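Local structure of virulence factor (Pectobacterium carotovorum, 2W3Y) at residues A[31-42]-A[78-89]; A[178-188]-A[269-277]. The protein is an S-palmitoylated virulence factor of a Drosophila pathogen that binds lipid vesicles and probably acts at membranes. All blocks are in the same frame, centred on the assembly; numbering follows the deposited sequence.

Contact 1: residues A[31-42]-A[78-89]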
loop_
_atom_site.group_PDB
_atom_site.type_symbol
_atom_site.label_atom_id
_atom_site.label_comp_id
_atom_site.label_asym_id
_atom_site.label_seq_id
_atom_site.Cartn_x
_atom_site.Cartn_y
_atom_site.Cartn_z
ATOM N N ASP A 31 11.533 -11.660 -7.928
ATOM C CA ASP A 31 10.683 -10.804 -8.771
ATOM C C ASP A 31 9.381 -10.435 -8.055
ATOM O O ASP A 31 8.819 -11.254 -7.331
ATOM C CB ASP A 31 10.353 -11.505 -10.087
ATOM C CG ASP A 31 11.565 -11.664 -10.987
ATOM O OD1 ASP A 31 12.549 -10.915 -10.804
ATOM O OD2 ASP A 31 11.523 -12.535 -11.893
ATOM N N ILE A 32 8.913 -9.203 -8.254
ATOM C CA ILE A 32 7.641 -8.765 -7.673
ATOM C C ILE A 32 6.578 -8.681 -8.748
ATOM O O ILE A 32 6.886 -8.776 -9.939
ATOM C CB ILE A 32 7.765 -7.430 -6.861
ATOM C CG1 ILE A 32 8.097 -6.242 -7.784
ATOM C CG2 ILE A 32 8.769 -7.621 -5.690
ATOM C CD1 ILE A 32 7.907 -4.855 -7.134
ATOM N N VAL A 33 5.327 -8.536 -8.330
ATOM C CA VAL A 33 4.233 -8.465 -9.262
ATOM C C VAL A 33 4.342 -7.131 -10.016
ATOM O O VAL A 33 4.447 -6.075 -9.384
ATOM C CB VAL A 33 2.881 -8.613 -8.545
ATOM C CG1 VAL A 33 1.705 -8.319 -9.507
ATOM C CG2 VAL A 33 2.774 -10.019 -7.886
ATOM N N PRO A 34 4.366 -7.183 -11.360
ATOM C CA PRO A 34 4.511 -5.948 -12.151
ATOM C C PRO A 34 3.394 -4.941 -11.870
ATOM O O PRO A 34 2.216 -5.318 -11.775
ATOM C CB PRO A 34 4.462 -6.453 -13.601
ATOM C CG PRO A 34 4.958 -7.881 -13.486
ATOM C CD PRO A 34 4.317 -8.373 -12.225
ATOM N N GLY A 35 3.774 -3.674 -11.731
ATOM C CA GLY A 35 2.845 -2.627 -11.304
ATOM C C GLY A 35 1.710 -2.381 -12.279
ATOM O O GLY A 35 0.601 -2.064 -11.870
ATOM N N LEU A 36 1.986 -2.510 -13.574
ATOM C CA LEU A 36 0.961 -2.251 -14.567
ATOM C C LEU A 36 0.976 -3.301 -15.677
ATOM O O LEU A 36 2.003 -3.544 -16.302
ATOM C CB LEU A 36 1.102 -0.828 -15.125
ATOM C CG LEU A 36 0.180 -0.368 -16.260
ATOM C CD1 LEU A 36 -1.272 -0.345 -15.795
ATOM C CD2 LEU A 36 0.608 0.996 -16.775
ATOM N N SER A 37 -0.188 -3.890 -15.935
ATOM C CA SER A 37 -0.309 -5.033 -16.822
ATOM C C SER A 37 -1.666 -5.035 -17.503
ATOM O O SER A 37 -2.620 -4.419 -17.016
ATOM C CB SER A 37 -0.162 -6.326 -15.992
ATOM O OG SER A 37 -0.718 -7.430 -16.663
ATOM N N LYS A 38 -1.781 -5.753 -18.617
ATOM C CA LYS A 38 -3.111 -5.941 -19.184
ATOM C C LYS A 38 -4.053 -6.747 -18.255
ATOM O O LYS A 38 -5.272 -6.615 -18.334
ATOM C CB LYS A 38 -3.046 -6.500 -20.617
ATOM C CG LYS A 38 -2.353 -7.836 -20.772
ATOM C CD LYS A 38 -2.315 -8.241 -22.268
ATOM C CE LYS A 38 -3.719 -8.316 -22.869
ATOM N NZ LYS A 38 -3.692 -8.829 -24.259
ATOM N N ASP A 39 -3.472 -7.542 -17.354
ATOM C CA ASP A 39 -4.239 -8.357 -16.393
ATOM C C ASP A 39 -4.599 -7.680 -15.069
ATOM O O ASP A 39 -5.314 -8.266 -14.248
ATOM C CB ASP A 39 -3.521 -9.687 -16.146
ATOM C CG ASP A 39 -3.504 -10.571 -17.398
ATOM O OD1 ASP A 39 -4.453 -10.462 -18.209
ATOM O OD2 ASP A 39 -2.548 -11.352 -17.577
ATOM N N GLY A 40 -4.120 -6.445 -14.876
ATOM C CA GLY A 40 -4.412 -5.677 -13.676
ATOM C C GLY A 40 -3.241 -4.794 -13.264
ATOM O O GLY A 40 -2.184 -4.806 -13.890
ATOM N N ALA A 41 -3.434 -4.015 -12.208
ATOM C CA ALA A 41 -2.389 -3.109 -11.758
ATOM C C ALA A 41 -2.241 -3.216 -10.238
ATOM O O ALA A 41 -3.226 -3.451 -9.543
ATOM C CB ALA A 41 -2.732 -1.671 -12.161
ATOM N N VAL A 42 -1.020 -3.044 -9.738
ATOM C CA VAL A 42 -0.769 -2.892 -8.303
ATOM C C VAL A 42 -0.086 -1.544 -8.141
ATOM O O VAL A 42 0.978 -1.332 -8.715
ATOM C CB VAL A 42 0.212 -3.974 -7.748
ATOM C CG1 VAL A 42 0.359 -3.819 -6.235
ATOM C CG2 VAL A 42 -0.230 -5.373 -8.133
ATOM N N VAL A 78 3.482 -13.548 -3.644
ATOM C CA VAL A 78 2.310 -13.574 -4.519
ATOM C C VAL A 78 2.689 -13.930 -5.952
ATOM O O VAL A 78 2.054 -14.788 -6.555
ATOM C CB VAL A 78 1.542 -12.214 -4.519
ATOM C CG1 VAL A 78 0.548 -12.153 -5.699
ATOM C CG2 VAL A 78 0.832 -12.008 -3.196
ATOM N N ASN A 79 3.712 -13.248 -6.476
ATOM C CA ASN A 79 4.244 -13.475 -7.810
ATOM C C ASN A 79 4.646 -14.934 -8.070
ATOM O O ASN A 79 4.323 -15.507 -9.124
ATOM C CB ASN A 79 5.457 -12.577 -8.042
ATOM C CG ASN A 79 5.918 -12.592 -9.482
ATOM O OD1 ASN A 79 5.193 -12.172 -10.379
ATOM N ND2 ASN A 79 7.127 -13.090 -9.712
ATOM N N LYS A 80 5.349 -15.505 -7.101
ATOM C CA LYS A 80 5.705 -16.915 -7.101
ATOM C C LYS A 80 4.476 -17.825 -6.927
ATOM O O LYS A 80 4.292 -18.775 -7.695
ATOM C CB LYS A 80 6.748 -17.196 -6.006
ATOM C CG LYS A 80 7.366 -18.605 -6.055
ATOM C CD LYS A 80 7.874 -18.966 -7.456
ATOM C CE LYS A 80 8.361 -20.408 -7.514
ATOM N NZ LYS A 80 9.636 -20.591 -6.756
ATOM N N LYS A 81 3.634 -17.521 -5.946
ATOM C CA LYS A 81 2.485 -18.376 -5.617
ATOM C C LYS A 81 1.408 -18.411 -6.701
ATOM O O LYS A 81 0.776 -19.447 -6.893
ATOM C CB LYS A 81 1.883 -17.977 -4.257
ATOM C CG LYS A 81 0.694 -18.817 -3.760
ATOM C CD LYS A 81 0.350 -18.466 -2.316
ATOM C CE LYS A 81 -0.975 -19.101 -1.858
ATOM N NZ LYS A 81 -0.906 -20.590 -1.887
ATOM N N ALA A 82 1.185 -17.284 -7.393
ATOM C CA ALA A 82 0.142 -17.212 -8.423
ATOM C C ALA A 82 0.373 -18.265 -9.514
ATOM O O ALA A 82 1.464 -18.343 -10.054
ATOM C CB ALA A 82 0.085 -15.794 -9.053
ATOM N N PRO A 83 -0.648 -19.092 -9.814
ATOM C CA PRO A 83 -0.590 -20.145 -10.867
ATOM C C PRO A 83 -0.561 -19.603 -12.302
ATOM O O PRO A 83 -0.207 -20.329 -13.240
ATOM C CB PRO A 83 -1.895 -20.922 -10.670
ATOM C CG PRO A 83 -2.433 -20.492 -9.300
ATOM C CD PRO A 83 -1.930 -19.088 -9.096
ATOM N N SER A 84 -0.961 -18.349 -12.467
ATOM C CA SER A 84 -1.059 -17.726 -13.780
ATOM C C SER A 84 -0.887 -16.230 -13.610
ATOM O O SER A 84 -1.029 -15.698 -12.499
ATOM C CB SER A 84 -2.425 -18.002 -14.416
ATOM O OG SER A 84 -3.453 -17.402 -13.648
ATOM N N ASN A 85 -0.581 -15.555 -14.709
ATOM C CA ASN A 85 -0.383 -14.104 -14.681
ATOM C C ASN A 85 -1.599 -13.373 -14.130
ATOM O O ASN A 85 -1.457 -12.487 -13.294
ATOM C CB ASN A 85 0.013 -13.568 -16.061
ATOM C CG ASN A 85 0.539 -12.143 -15.992
ATOM O OD1 ASN A 85 1.618 -11.898 -15.475
ATOM N ND2 ASN A 85 -0.235 -11.210 -16.487
ATOM N N LYS A 86 -2.791 -13.767 -14.573
ATOM C CA LYS A 86 -4.031 -13.151 -14.096
ATOM C C LYS A 86 -4.178 -13.194 -12.564
ATOM O O LYS A 86 -4.621 -12.235 -11.933
ATOM C CB LYS A 86 -5.237 -13.821 -14.763
ATOM C CG LYS A 86 -5.448 -13.414 -16.191
ATOM C CD LYS A 86 -6.693 -14.084 -16.782
ATOM C CE LYS A 86 -6.703 -13.967 -18.299
ATOM N NZ LYS A 86 -6.682 -12.543 -18.707
ATOM N N GLU A 87 -3.790 -14.329 -11.985
ATOM C CA GLU A 87 -3.901 -14.566 -10.560
ATOM C C GLU A 87 -2.903 -13.785 -9.702
ATOM O O GLU A 87 -3.114 -13.637 -8.488
ATOM C CB GLU A 87 -3.830 -16.069 -10.276
ATOM C CG GLU A 87 -5.134 -16.789 -10.615
ATOM C CD GLU A 87 -4.993 -18.306 -10.531
ATOM O OE1 GLU A 87 -5.322 -18.887 -9.466
ATOM O OE2 GLU A 87 -4.526 -18.912 -11.526
ATOM N N LYS A 88 -1.841 -13.256 -10.313
ATOM C CA LYS A 88 -0.983 -12.265 -9.603
ATOM C C LYS A 88 -1.770 -11.026 -9.117
ATOM O O LYS A 88 -1.366 -10.350 -8.164
ATOM C CB LYS A 88 0.192 -11.791 -10.479
ATOM C CG LYS A 88 1.178 -12.865 -10.855
ATOM C CD LYS A 88 2.188 -12.321 -11.874
ATOM C CE LYS A 88 2.881 -13.432 -12.644
ATOM N NZ LYS A 88 3.838 -14.178 -11.824
ATOM N N TYR A 89 -2.888 -10.735 -9.775
ATOM C CA TYR A 89 -3.737 -9.598 -9.423
ATOM C C TYR A 89 -5.047 -10.011 -8.717
ATOM O O TYR A 89 -5.997 -9.241 -8.662
ATOM C CB TYR A 89 -3.988 -8.724 -10.670
ATOM C CG TYR A 89 -2.682 -8.319 -11.331
ATOM C CD1 TYR A 89 -1.977 -7.198 -10.889
ATOM C CD2 TYR A 89 -2.137 -9.087 -12.365
ATOM C CE1 TYR A 89 -0.769 -6.833 -11.481
ATOM C CE2 TYR A 89 -0.911 -8.747 -12.955
ATOM C CZ TYR A 89 -0.241 -7.602 -12.502
ATOM O OH TYR A 89 0.973 -7.269 -13.056
HETATM O O HOH W 1 8.640 -13.955 -6.983
HETATM O O HOH W 2 1.942 -9.042 -15.208
HETATM O O HOH W 3 -6.428 -10.420 -12.918
HETATM O O HOH W 4 -4.792 -11.265 -20.719
#

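Contact 2: residues A[178-188]-A[269-277]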
loop_
_atom_site.group_PDB
_atom_site.type_symbol
_atom_site.label_atom_id
_atom_site.label_comp_id
_atom_site.label_asym_id
_atom_site.label_seq_id
_atom_site.Cartn_x
_atom_site.Cartn_y
_atom_site.Cartn_z
ATOM N N PHE A 178 0.868 12.050 14.161
ATOM C CA PHE A 178 -0.301 12.769 14.619
ATOM C C PHE A 178 -0.212 12.944 16.130
ATOM O O PHE A 178 0.475 12.175 16.818
ATOM C CB PHE A 178 -1.583 11.961 14.328
ATOM C CG PHE A 178 -1.914 11.808 12.862
ATOM C CD1 PHE A 178 -1.922 12.917 12.002
ATOM C CD2 PHE A 178 -2.259 10.562 12.349
ATOM C CE1 PHE A 178 -2.244 12.780 10.646
ATOM C CE2 PHE A 178 -2.588 10.413 10.996
ATOM C CZ PHE A 178 -2.572 11.527 10.145
ATOM N N GLN A 179 -0.958 13.915 16.641
ATOM C CA GLN A 179 -1.060 14.164 18.082
ATOM C C GLN A 179 -2.044 13.232 18.782
ATOM O O GLN A 179 -3.190 13.066 18.320
ATOM C CB GLN A 179 -1.519 15.596 18.326
ATOM C CG GLN A 179 -0.470 16.652 18.147
ATOM C CD GLN A 179 -1.066 18.043 18.242
ATOM O OE1 GLN A 179 -1.383 18.519 19.330
ATOM N NE2 GLN A 179 -1.243 18.693 17.096
ATOM N N ASP A 180 -1.618 12.637 19.896
ATOM C CA ASP A 180 -2.562 12.003 20.834
ATOM C C ASP A 180 -3.422 13.058 21.558
ATOM O O ASP A 180 -3.288 14.257 21.293
ATOM C CB ASP A 180 -1.863 11.020 21.803
ATOM C CG ASP A 180 -0.924 11.703 22.828
ATOM O OD1 ASP A 180 -1.101 12.891 23.177
ATOM O OD2 ASP A 180 -0.001 11.004 23.306
ATOM N N THR A 181 -4.314 12.615 22.444
ATOM C CA THR A 181 -5.234 13.520 23.173
ATOM C C THR A 181 -4.496 14.522 24.072
ATOM O O THR A 181 -4.977 15.639 24.321
ATOM C CB THR A 181 -6.260 12.728 24.030
ATOM O OG1 THR A 181 -6.732 11.598 23.289
ATOM C CG2 THR A 181 -7.463 13.606 24.398
ATOM N N SER A 182 -3.316 14.124 24.539
ATOM C CA SER A 182 -2.491 14.977 25.379
ATOM C C SER A 182 -1.647 15.972 24.581
ATOM O O SER A 182 -0.869 16.721 25.167
ATOM C CB SER A 182 -1.573 14.113 26.242
ATOM O OG SER A 182 -2.323 13.300 27.126
ATOM N N GLY A 183 -1.786 15.965 23.250
ATOM C CA GLY A 183 -1.036 16.879 22.384
ATOM C C GLY A 183 0.347 16.392 21.973
ATOM O O GLY A 183 1.099 17.119 21.320
ATOM N N ASN A 184 0.689 15.161 22.346
ATOM C CA ASN A 184 1.991 14.589 22.015
ATOM C C ASN A 184 1.967 13.785 20.727
ATOM O O ASN A 184 1.067 12.954 20.514
ATOM C CB ASN A 184 2.490 13.707 23.151
ATOM C CG ASN A 184 2.628 14.471 24.442
ATOM O OD1 ASN A 184 3.194 15.558 24.470
ATOM N ND2 ASN A 184 2.086 13.918 25.509
ATOM N N VAL A 185 2.969 14.017 19.886
ATOM C CA VAL A 185 3.064 13.328 18.591
ATOM C C VAL A 185 3.496 11.879 18.757
ATOM O O VAL A 185 4.460 11.579 19.478
ATOM C CB VAL A 185 4.023 14.055 17.620
ATOM C CG1 VAL A 185 4.159 13.284 16.294
ATOM C CG2 VAL A 185 3.529 15.463 17.342
ATOM N N PHE A 186 2.781 10.979 18.082
ATOM C CA PHE A 186 3.181 9.592 17.997
ATOM C C PHE A 186 3.490 9.200 16.545
ATOM O O PHE A 186 3.023 9.848 15.585
ATOM C CB PHE A 186 2.109 8.666 18.601
ATOM C CG PHE A 186 0.777 8.744 17.900
ATOM C CD1 PHE A 186 0.541 8.012 16.736
ATOM C CD2 PHE A 186 -0.236 9.566 18.391
ATOM C CE1 PHE A 186 -0.679 8.085 16.088
ATOM C CE2 PHE A 186 -1.471 9.649 17.743
ATOM C CZ PHE A 186 -1.683 8.905 16.581
ATOM N N TYR A 187 4.286 8.147 16.399
ATOM C CA TYR A 187 4.519 7.526 15.103
ATOM C C TYR A 187 3.816 6.160 15.024
ATOM O O TYR A 187 4.098 5.253 15.821
ATOM C CB TYR A 187 6.029 7.456 14.800
ATOM C CG TYR A 187 6.410 6.645 13.584
ATOM C CD1 TYR A 187 5.789 6.849 12.341
ATOM C CD2 TYR A 187 7.404 5.667 13.676
ATOM C CE1 TYR A 187 6.153 6.091 11.229
ATOM C CE2 TYR A 187 7.773 4.915 12.579
ATOM C CZ TYR A 187 7.149 5.126 11.357
ATOM O OH TYR A 187 7.523 4.373 10.264
ATOM N N LYS A 188 2.866 6.040 14.083
ATOM C CA LYS A 188 2.218 4.760 13.795
ATOM C C LYS A 188 2.520 4.313 12.360
ATOM O O LYS A 188 2.038 4.931 11.408
ATOM C CB LYS A 188 0.698 4.850 14.026
ATOM C CG LYS A 188 -0.050 3.510 13.915
ATOM C CD LYS A 188 -1.580 3.688 13.842
ATOM C CE LYS A 188 -2.171 4.243 15.141
ATOM N NZ LYS A 188 -1.874 3.388 16.340
ATOM N N VAL A 269 -1.669 17.521 7.736
ATOM C CA VAL A 269 -2.629 16.402 7.778
ATOM C C VAL A 269 -3.122 16.099 9.203
ATOM O O VAL A 269 -2.344 16.103 10.154
ATOM C CB VAL A 269 -2.013 15.116 7.133
ATOM C CG1 VAL A 269 -3.054 13.967 7.000
ATOM C CG2 VAL A 269 -1.424 15.446 5.771
ATOM N N LYS A 270 -4.420 15.820 9.343
ATOM C CA LYS A 270 -4.946 15.314 10.607
ATOM C C LYS A 270 -5.811 14.069 10.397
ATOM O O LYS A 270 -6.295 13.848 9.287
ATOM C CB LYS A 270 -5.698 16.418 11.371
ATOM C CG LYS A 270 -6.939 16.981 10.685
ATOM C CD LYS A 270 -7.836 17.657 11.723
ATOM C CE LYS A 270 -8.447 18.959 11.199
ATOM N NZ LYS A 270 -9.592 18.784 10.251
ATOM N N PRO A 271 -6.006 13.245 11.457
ATOM C CA PRO A 271 -6.885 12.083 11.331
ATOM C C PRO A 271 -8.345 12.511 11.114
ATOM O O PRO A 271 -8.752 13.597 11.550
ATOM C CB PRO A 271 -6.738 11.371 12.693
ATOM C CG PRO A 271 -5.510 11.967 13.327
ATOM C CD PRO A 271 -5.457 13.361 12.824
ATOM N N ASN A 272 -9.107 11.689 10.401
ATOM C CA ASN A 272 -10.550 11.912 10.297
ATOM C C ASN A 272 -11.289 11.078 11.351
ATOM O O ASN A 272 -10.653 10.392 12.165
ATOM C CB ASN A 272 -11.052 11.678 8.850
ATOM C CG ASN A 272 -11.136 10.201 8.448
ATOM O OD1 ASN A 272 -10.999 9.278 9.265
ATOM N ND2 ASN A 272 -11.385 9.976 7.157
ATOM N N LYS A 273 -12.621 11.126 11.336
ATOM C CA LYS A 273 -13.413 10.447 12.357
ATOM C C LYS A 273 -13.388 8.907 12.259
ATOM O O LYS A 273 -13.915 8.247 13.131
ATOM C CB LYS A 273 -14.861 10.961 12.332
ATOM C CG LYS A 273 -15.666 10.419 11.151
ATOM C CD LYS A 273 -17.059 11.018 11.106
ATOM C CE LYS A 273 -17.762 10.631 9.826
ATOM N NZ LYS A 273 -18.813 11.641 9.465
ATOM N N ASN A 274 -12.799 8.339 11.207
ATOM C CA ASN A 274 -12.684 6.887 11.096
ATOM C C ASN A 274 -11.336 6.370 11.571
ATOM O O ASN A 274 -11.108 5.166 11.596
ATOM C CB ASN A 274 -12.913 6.411 9.661
ATOM C CG ASN A 274 -14.236 6.891 9.074
ATOM O OD1 ASN A 274 -14.320 7.172 7.871
ATOM N ND2 ASN A 274 -15.260 6.992 9.905
ATOM N N TYR A 275 -10.439 7.287 11.924
ATOM C CA TYR A 275 -9.085 6.929 12.324
ATOM C C TYR A 275 -9.116 6.249 13.685
ATOM O O TYR A 275 -9.807 6.703 14.607
ATOM C CB TYR A 275 -8.180 8.176 12.341
ATOM C CG TYR A 275 -6.719 7.879 12.593
ATOM C CD1 TYR A 275 -5.851 7.627 11.540
ATOM C CD2 TYR A 275 -6.211 7.847 13.899
ATOM C CE1 TYR A 275 -4.499 7.341 11.771
ATOM C CE2 TYR A 275 -4.864 7.563 14.147
ATOM C CZ TYR A 275 -4.016 7.324 13.081
ATOM O OH TYR A 275 -2.686 7.039 13.322
ATOM N N VAL A 276 -8.385 5.150 13.797
ATOM C CA VAL A 276 -8.283 4.398 15.053
ATOM C C VAL A 276 -6.908 4.613 15.684
ATOM O O VAL A 276 -5.895 4.166 15.137
ATOM C CB VAL A 276 -8.492 2.876 14.844
ATOM C CG1 VAL A 276 -8.379 2.127 16.193
ATOM C CG2 VAL A 276 -9.832 2.577 14.173
ATOM N N TYR A 277 -6.886 5.288 16.832
ATOM C CA TYR A 277 -5.633 5.569 17.551
ATOM C C TYR A 277 -5.025 4.311 18.171
ATOM O O TYR A 277 -5.728 3.313 18.406
ATOM C CB TYR A 277 -5.846 6.648 18.628
ATOM C CG TYR A 277 -6.107 8.039 18.073
ATOM C CD1 TYR A 277 -7.394 8.434 17.724
ATOM C CD2 TYR A 277 -5.069 8.955 17.909
ATOM C CE1 TYR A 277 -7.649 9.698 17.215
ATOM C CE2 TYR A 277 -5.309 10.235 17.397
ATOM C CZ TYR A 277 -6.608 10.593 17.055
ATOM O OH TYR A 277 -6.879 11.834 16.551
#

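Contact 1: residues A[31-42]-A[78-89]
Tyr89 reaches into the bend of segment 31-42, where its phenol OH donates a 2.6 Å hydrogen bond to the carbonyl O of Pro34. That carbonyl O lies at the ring edge, and the donor is tilted 26° from the carbonyl plane. Water 2 donates to the same phenol oxygen and to Asn85 OD1, so the hydroxyl is both donor and acceptor. Gly40 lies over one ring face, its CA 4.1 Å from the ring centroid in a CH-pi contact, while CG1 of Val33 and CG2 of Val42 close on Tyr89 CE1.

Asp39, in the type I turn 37-40, is the polar centre. Its OD2 accepts from Asn85 ND2 at 2.6 Å on the anti side of the carboxylate, in a fairly straight bond (162°). The extended chi1 of Asn85 (-166°) carries the amide across to this oxygen. Lys86 NZ comes from above the carboxylate plane to form a salt bridge with Asp39 OD1 (3.1 Å), and water 4 bridges the same two atoms. Water 3 donates to the backbone carbonyls of both Asp39 and Lys86. The turn is braced internally by an ST turn, Asp39 N donating to Ser37 OG.

At the other end, Val33 CG2 lies 3.7 Å from Asn79 CB and also touches Val78. Asn79 is held by Lys88 NZ, which donates to its OD1 at 2.8 Å, whereas water 1 links Asn79 ND2 to Asp31 O.

The end of helix 57-81 thus rests on the chain 31-34 that leads into the sheet, while residues 85-89 beyond it grip the hairpin of strands 36-37 and 40-49. Trp94 of helix 91-105 packs on Val33, Val42 and Val78, and strand 166-179 pairs with strand 40-49 alongside.

Contact 2: residues A[178-188]-A[269-277]
Phe178 and Lys270 make the nearest backbone approach of the two segments, their CA atoms 6.6 Å apart. Segment 178-188 is a hairpin whose type I turn 180-183 joins two antiparallel strands; segment 269-277 runs from the short strand 270-271 through a second type I turn, 272-275, where Asn272 OD1 accepts from Asn274 N in an Asx turn.

Side chains bridge the gap. Pro271 CG sits over one face of Phe178, 3.8 Å from the ring centroid, in a CH-pi contact. Phe178 in turn points its edge at the face of Tyr275, a T-shaped pair with planes at 87° and centroids 5.3 Å apart. The carbonyl O of Val269 lies at the edge of Phe178, 3.4 Å from CE1. Phe186 and Tyr277 touch at their edges without stacking, Phe186 CZ 3.6 Å from Tyr277 CD2. Lys188, bent at chi3 and chi4, passes its aliphatic chain by Tyr275 OH, its CE 3.4 Å from it.

That hydroxyl, pointing in between Phe178, Phe186 and Lys188, is hydrogen-bonded to Asp176 of strand 166-179, a polar tie to the sheet that helps orient the ring. With no direct hydrogen bond between the segments, ring packing and CH-pi contact hold them together.

How the contacts relate
Both contacts reach the same mixed sheet, in which strands 40-49 and 166-179 are parallel neighbours, yet they lie on opposite sides of the chain's centre, with centres 35 Å apart and nearest atoms about 20 Å apart. Each is partly buried, mixing buried and exposed residues, and contact 2 lies farther out. Contact 1 joins the end of a helix to the start of the sheet and combines an apolar interior with charged, water-bridged groups at its surface. Contact 2 seats the C-terminal segment on a hairpin, chiefly through aromatic rings and a proline. Neither touches the bound palmitic acid, which is about 10 Å from the side chain of Ala41 and about 14 Å from that of Tyr275.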